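Local atomic coordinates of processed glycerol phosphate lipoteichoic acid synthase 2 (Bacillus subtilis, PDB entry 2W8D), a protein that belongs to the sulfatase family of the alkaline phosphatase clan and binds a magnesium ion. Residues A[57-60]-A[61-64]; A[235-238]-A[239-243]. One frame throughout, in Å; residues are numbered along the deposited sequence.

Interaction 1: residues A[57-60]-A[61-64]; sequences TPFL and NKLA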
loop_
_atom_site.group_PDB
_atom_site.type_symbol
_atom_site.label_atom_id
_atom_site.label_comp_id
_atom_site.label_asym_id
_atom_site.label_seq_id
_atom_site.Cartn_x
_atom_site.Cartn_y
_atom_site.Cartn_z
ATOM N N THR A 57 5.419 -17.584 -5.169
ATOM C CA THR A 57 4.696 -16.555 -5.951
ATOM C C THR A 57 5.228 -16.373 -7.415
ATOM O O THR A 57 5.756 -15.305 -7.764
ATOM C CB THR A 57 4.630 -15.222 -5.176
ATOM O OG1 THR A 57 5.952 -14.786 -4.855
ATOM C CG2 THR A 57 3.862 -15.395 -3.856
ATOM N N PRO A 58 5.106 -17.425 -8.268
ATOM C CA PRO A 58 5.758 -17.354 -9.589
ATOM C C PRO A 58 5.333 -16.178 -10.488
ATOM O O PRO A 58 6.164 -15.671 -11.260
ATOM C CB PRO A 58 5.378 -18.704 -10.271
ATOM C CG PRO A 58 4.120 -19.170 -9.562
ATOM C CD PRO A 58 4.417 -18.715 -8.084
ATOM N N PHE A 59 4.075 -15.741 -10.427
ATOM C CA PHE A 59 3.713 -14.570 -11.243
ATOM C C PHE A 59 4.389 -13.287 -10.767
ATOM O O PHE A 59 4.934 -12.521 -11.572
ATOM C CB PHE A 59 2.200 -14.346 -11.338
ATOM C CG PHE A 59 1.812 -13.408 -12.440
ATOM C CD1 PHE A 59 1.950 -13.803 -13.784
ATOM C CD2 PHE A 59 1.362 -12.118 -12.143
ATOM C CE1 PHE A 59 1.575 -12.948 -14.853
ATOM C CE2 PHE A 59 1.003 -11.238 -13.166
ATOM C CZ PHE A 59 1.092 -11.660 -14.553
ATOM N N LEU A 60 4.361 -13.081 -9.455
ATOM C CA LEU A 60 4.909 -11.874 -8.843
ATOM C C LEU A 60 6.407 -11.865 -9.067
ATOM O O LEU A 60 6.972 -10.820 -9.391
ATOM C CB LEU A 60 4.524 -11.776 -7.359
ATOM C CG LEU A 60 2.999 -11.552 -7.147
ATOM C CD1 LEU A 60 2.575 -11.475 -5.649
ATOM C CD2 LEU A 60 2.411 -10.347 -7.896
ATOM N N ASN A 61 7.041 -13.032 -8.934
ATOM C CA ASN A 61 8.461 -13.204 -9.295
ATOM C C ASN A 61 8.798 -12.771 -10.714
ATOM O O ASN A 61 9.800 -12.092 -10.929
ATOM C CB ASN A 61 8.935 -14.658 -9.084
ATOM C CG ASN A 61 8.774 -15.104 -7.661
ATOM O OD1 ASN A 61 8.494 -14.292 -6.764
ATOM N ND2 ASN A 61 8.915 -16.399 -7.438
ATOM N N LYS A 62 7.969 -13.146 -11.679
ATOM C CA LYS A 62 8.243 -12.755 -13.067
ATOM C C LYS A 62 8.214 -11.220 -13.184
ATOM O O LYS A 62 9.096 -10.617 -13.773
ATOM C CB LYS A 62 7.263 -13.412 -14.047
ATOM C CG LYS A 62 7.760 -13.394 -15.477
ATOM C CD LYS A 62 6.717 -13.891 -16.484
ATOM C CE LYS A 62 5.544 -12.931 -16.630
ATOM N NZ LYS A 62 4.806 -13.188 -17.907
ATOM N N LEU A 63 7.233 -10.594 -12.573
ATOM C CA LEU A 63 7.163 -9.127 -12.561
ATOM C C LEU A 63 8.387 -8.504 -11.905
ATOM O O LEU A 63 8.897 -7.483 -12.366
ATOM C CB LEU A 63 5.916 -8.663 -11.802
ATOM C CG LEU A 63 4.581 -9.168 -12.333
ATOM C CD1 LEU A 63 3.471 -8.601 -11.506
ATOM C CD2 LEU A 63 4.407 -8.773 -13.817
ATOM N N ALA A 64 8.809 -9.109 -10.795
ATOM C CA ALA A 64 9.990 -8.701 -10.087
ATOM C C ALA A 64 11.221 -8.806 -10.961
ATOM O O ALA A 64 12.147 -8.018 -10.791
ATOM C CB ALA A 64 10.160 -9.523 -8.790
HETATM O O HOH W 1 8.203 -17.046 -4.645
#

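Interaction 2: residues A[235-238]-A[239-243]; sequences IEQF and FNDLK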
loop_
_atom_site.group_PDB
_atom_site.type_symbol
_atom_site.label_atom_id
_atom_site.label_comp_id
_atom_site.label_asym_id
_atom_site.label_seq_id
_atom_site.Cartn_x
_atom_site.Cartn_y
_atom_site.Cartn_z
ATOM N N ILE A 235 -3.683 -12.969 -9.083
ATOM C CA ILE A 235 -3.130 -11.777 -9.726
ATOM C C ILE A 235 -2.849 -12.094 -11.197
ATOM O O ILE A 235 -3.176 -11.294 -12.084
ATOM C CB ILE A 235 -1.831 -11.267 -9.042
ATOM C CG1 ILE A 235 -2.105 -10.858 -7.590
ATOM C CG2 ILE A 235 -1.178 -10.132 -9.880
ATOM C CD1 ILE A 235 -3.408 -10.072 -7.417
ATOM N N GLU A 236 -2.254 -13.262 -11.431
ATOM C CA GLU A 236 -2.056 -13.798 -12.794
ATOM C C GLU A 236 -3.349 -13.778 -13.610
ATOM O O GLU A 236 -3.381 -13.219 -14.714
ATOM C CB GLU A 236 -1.459 -15.227 -12.763
ATOM C CG GLU A 236 -1.417 -15.916 -14.159
ATOM C CD GLU A 236 -0.811 -17.319 -14.155
ATOM O OE1 GLU A 236 -0.804 -18.006 -13.116
ATOM O OE2 GLU A 236 -0.360 -17.762 -15.234
ATOM N N GLN A 237 -4.423 -14.352 -13.068
ATOM C CA GLN A 237 -5.715 -14.342 -13.788
ATOM C C GLN A 237 -6.166 -12.895 -14.044
ATOM O O GLN A 237 -6.460 -12.534 -15.171
ATOM C CB GLN A 237 -6.778 -15.161 -13.043
ATOM C CG GLN A 237 -8.224 -14.909 -13.464
ATOM C CD GLN A 237 -9.183 -14.876 -12.275
ATOM O OE1 GLN A 237 -9.193 -15.801 -11.467
ATOM N NE2 GLN A 237 -9.996 -13.798 -12.164
ATOM N N PHE A 238 -6.179 -12.060 -13.020
ATOM C CA PHE A 238 -6.504 -10.630 -13.179
ATOM C C PHE A 238 -5.724 -9.951 -14.320
ATOM O O PHE A 238 -6.317 -9.258 -15.166
ATOM C CB PHE A 238 -6.275 -9.900 -11.859
ATOM C CG PHE A 238 -6.764 -8.483 -11.828
ATOM C CD1 PHE A 238 -8.059 -8.140 -12.278
ATOM C CD2 PHE A 238 -5.969 -7.489 -11.258
ATOM C CE1 PHE A 238 -8.533 -6.804 -12.192
ATOM C CE2 PHE A 238 -6.441 -6.136 -11.151
ATOM C CZ PHE A 238 -7.736 -5.798 -11.623
ATOM N N PHE A 239 -4.408 -10.149 -14.344
ATOM C CA PHE A 239 -3.561 -9.649 -15.432
ATOM C C PHE A 239 -3.940 -10.226 -16.793
ATOM O O PHE A 239 -4.028 -9.479 -17.758
ATOM C CB PHE A 239 -2.080 -9.946 -15.152
ATOM C CG PHE A 239 -1.356 -8.856 -14.401
ATOM C CD1 PHE A 239 -1.847 -8.360 -13.217
ATOM C CD2 PHE A 239 -0.174 -8.343 -14.892
ATOM C CE1 PHE A 239 -1.160 -7.375 -12.530
ATOM C CE2 PHE A 239 0.507 -7.352 -14.200
ATOM C CZ PHE A 239 0.040 -6.889 -13.040
ATOM N N ASN A 240 -4.159 -11.539 -16.895
ATOM C CA ASN A 240 -4.597 -12.120 -18.179
ATOM C C ASN A 240 -5.860 -11.425 -18.668
ATOM O O ASN A 240 -5.932 -11.002 -19.809
ATOM C CB ASN A 240 -4.851 -13.630 -18.088
ATOM C CG ASN A 240 -3.579 -14.441 -17.894
ATOM O OD1 ASN A 240 -2.507 -14.128 -18.437
ATOM N ND2 ASN A 240 -3.695 -15.511 -17.119
ATOM N N ASP A 241 -6.843 -11.284 -17.785
ATOM C CA ASP A 241 -8.108 -10.605 -18.127
ATOM C C ASP A 241 -7.942 -9.116 -18.439
ATOM O O ASP A 241 -8.605 -8.603 -19.322
ATOM C CB ASP A 241 -9.180 -10.839 -17.059
ATOM C CG ASP A 241 -9.689 -12.283 -17.027
ATOM O OD1 ASP A 241 -9.435 -13.047 -17.978
ATOM O OD2 ASP A 241 -10.351 -12.667 -16.039
ATOM N N LEU A 242 -7.040 -8.422 -17.752
ATOM C CA LEU A 242 -6.764 -7.029 -18.113
ATOM C C LEU A 242 -6.172 -6.872 -19.535
ATOM O O LEU A 242 -6.253 -5.801 -20.154
ATOM C CB LEU A 242 -5.846 -6.383 -17.086
ATOM C CG LEU A 242 -6.419 -6.079 -15.687
ATOM C CD1 LEU A 242 -5.361 -5.495 -14.799
ATOM C CD2 LEU A 242 -7.583 -5.128 -15.795
ATOM N N LYS A 243 -5.563 -7.947 -20.029
ATOM C CA LYS A 243 -4.944 -7.954 -21.339
ATOM C C LYS A 243 -5.928 -8.361 -22.419
ATOM O O LYS A 243 -5.819 -7.872 -23.528
ATOM C CB LYS A 243 -3.708 -8.853 -21.360
ATOM C CG LYS A 243 -2.561 -8.351 -20.465
ATOM C CD LYS A 243 -1.482 -9.436 -20.251
ATOM C CE LYS A 243 -0.146 -8.826 -19.844
ATOM N NZ LYS A 243 0.817 -9.845 -19.257
#

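Interaction 1: residues A[57-60]-A[61-64]
With its CG swung opposite the backbone N (chi1 -165°), the ring of F59 leans along the helix toward L63, whose CG is instead anti to its carbonyl carbon, beside its own N (chi1 -58°). The two side chains meet aslant, F59 CE2 lying 4.0 Å from L63 CD1. That same methyl also touches L60 CD2 at 4.1 Å, so one branch of L63 serves two residues of the preceding turn. N61 folds back over the start of the helix, its CG only 3.0 Å from T57 O, while the N61 N-H points almost straight at this carbonyl, closing the first turn in a bond of 2.9 Å between N61 N and T57 O. The amide group is gripped at both ends: OD1 accepts from the backbone N of D48, and ND2 donates to E55 and, at 3.0 Å, to a water oxygen. This water also accepts from T57 N at 2.9 Å and so ties the N-cap residue to the amide. T57 supplies no side-chain capping bond; instead the carboxylate of D232, on helix 219-244, receives the N-H groups of F59 and L60. The example illustrates an alpha-helical N terminus whose first N-H groups are met by a carboxylate of another helix, with L60 and L63 turned to M255 and F293 on the central sheet of the alkaline phosphatase-like alpha/beta fold.

Interaction 2: residues A[235-238]-A[239-243]
One face of the F238 ring carries L242 CD1 in a CH-pi contact, the methyl 4.0 Å from the ring centroid, 15° off the normal and displaced toward the rim. The other branch, CD2, approaches F238 CE1 at 4.1 Å, so both methyls of the leucine come over the same side of the ring, CD2 toward its CE1 rim, as the two side chains cross. Beyond the segment, F175 stacks with F238 and F193 meets it at a steep inclination. The second ring, F239, lies alongside I235 and points the same way, with I235 CG2 3.8 Å from F239 CE1; F59 of helix 58-65 meets this ring edge-to-face. CG of F238 stands opposite the backbone N (chi1 -171°), which sends the ring outward from the helix, where L242 leans back over it. Around the rest of the helix the pairs are polar. Q237 and D241 meet through the aliphatic stem, Q237 CG lying 4.0 Å from D241 OD2, with the amide and carboxylate planes 46° apart. The charge of D241 is paired elsewhere, in a salt bridge from OD2 to K176. N240 runs beside E236, its ND2 3.8 Å from E236 CG. Beneath these pairs each N-H from F239 to L242 bonds the carbonyl four residues back, as in the bond of 2.8 Å between F239 N and I235 O. The result is an amphipathic helix with side-chain pairs spaced i to i+4: I235, F238, F239 and L242 rest on strands 33-39 and 251-257, whereas Q237 and D241 turn toward helix 171-183. Such a helix laid against a mainly parallel sheet is common to alpha/beta folds, among them the core of the alkaline phosphatase clan.

Reading from the N terminus, interaction 1 opens helix 58-65, and interaction 2 follows much later, near the C-terminal end of helix 219-244. Each is formed by consecutive residues, so neither closes a long loop; they stand in series, without nesting or crossing. In space, however, their centres are about 13 Å apart and they touch. F59 lies at the junction: its CG packs 3.8 Å from E236 CB, and its CD2 lies 3.9 Å from I235 CG2, a methyl that also reaches L60. Both helices thus share an apolar seam above strand 251-257, where M255 is touched by residues of both contacts, and they join two distant parts of the sulfatase-family sequence.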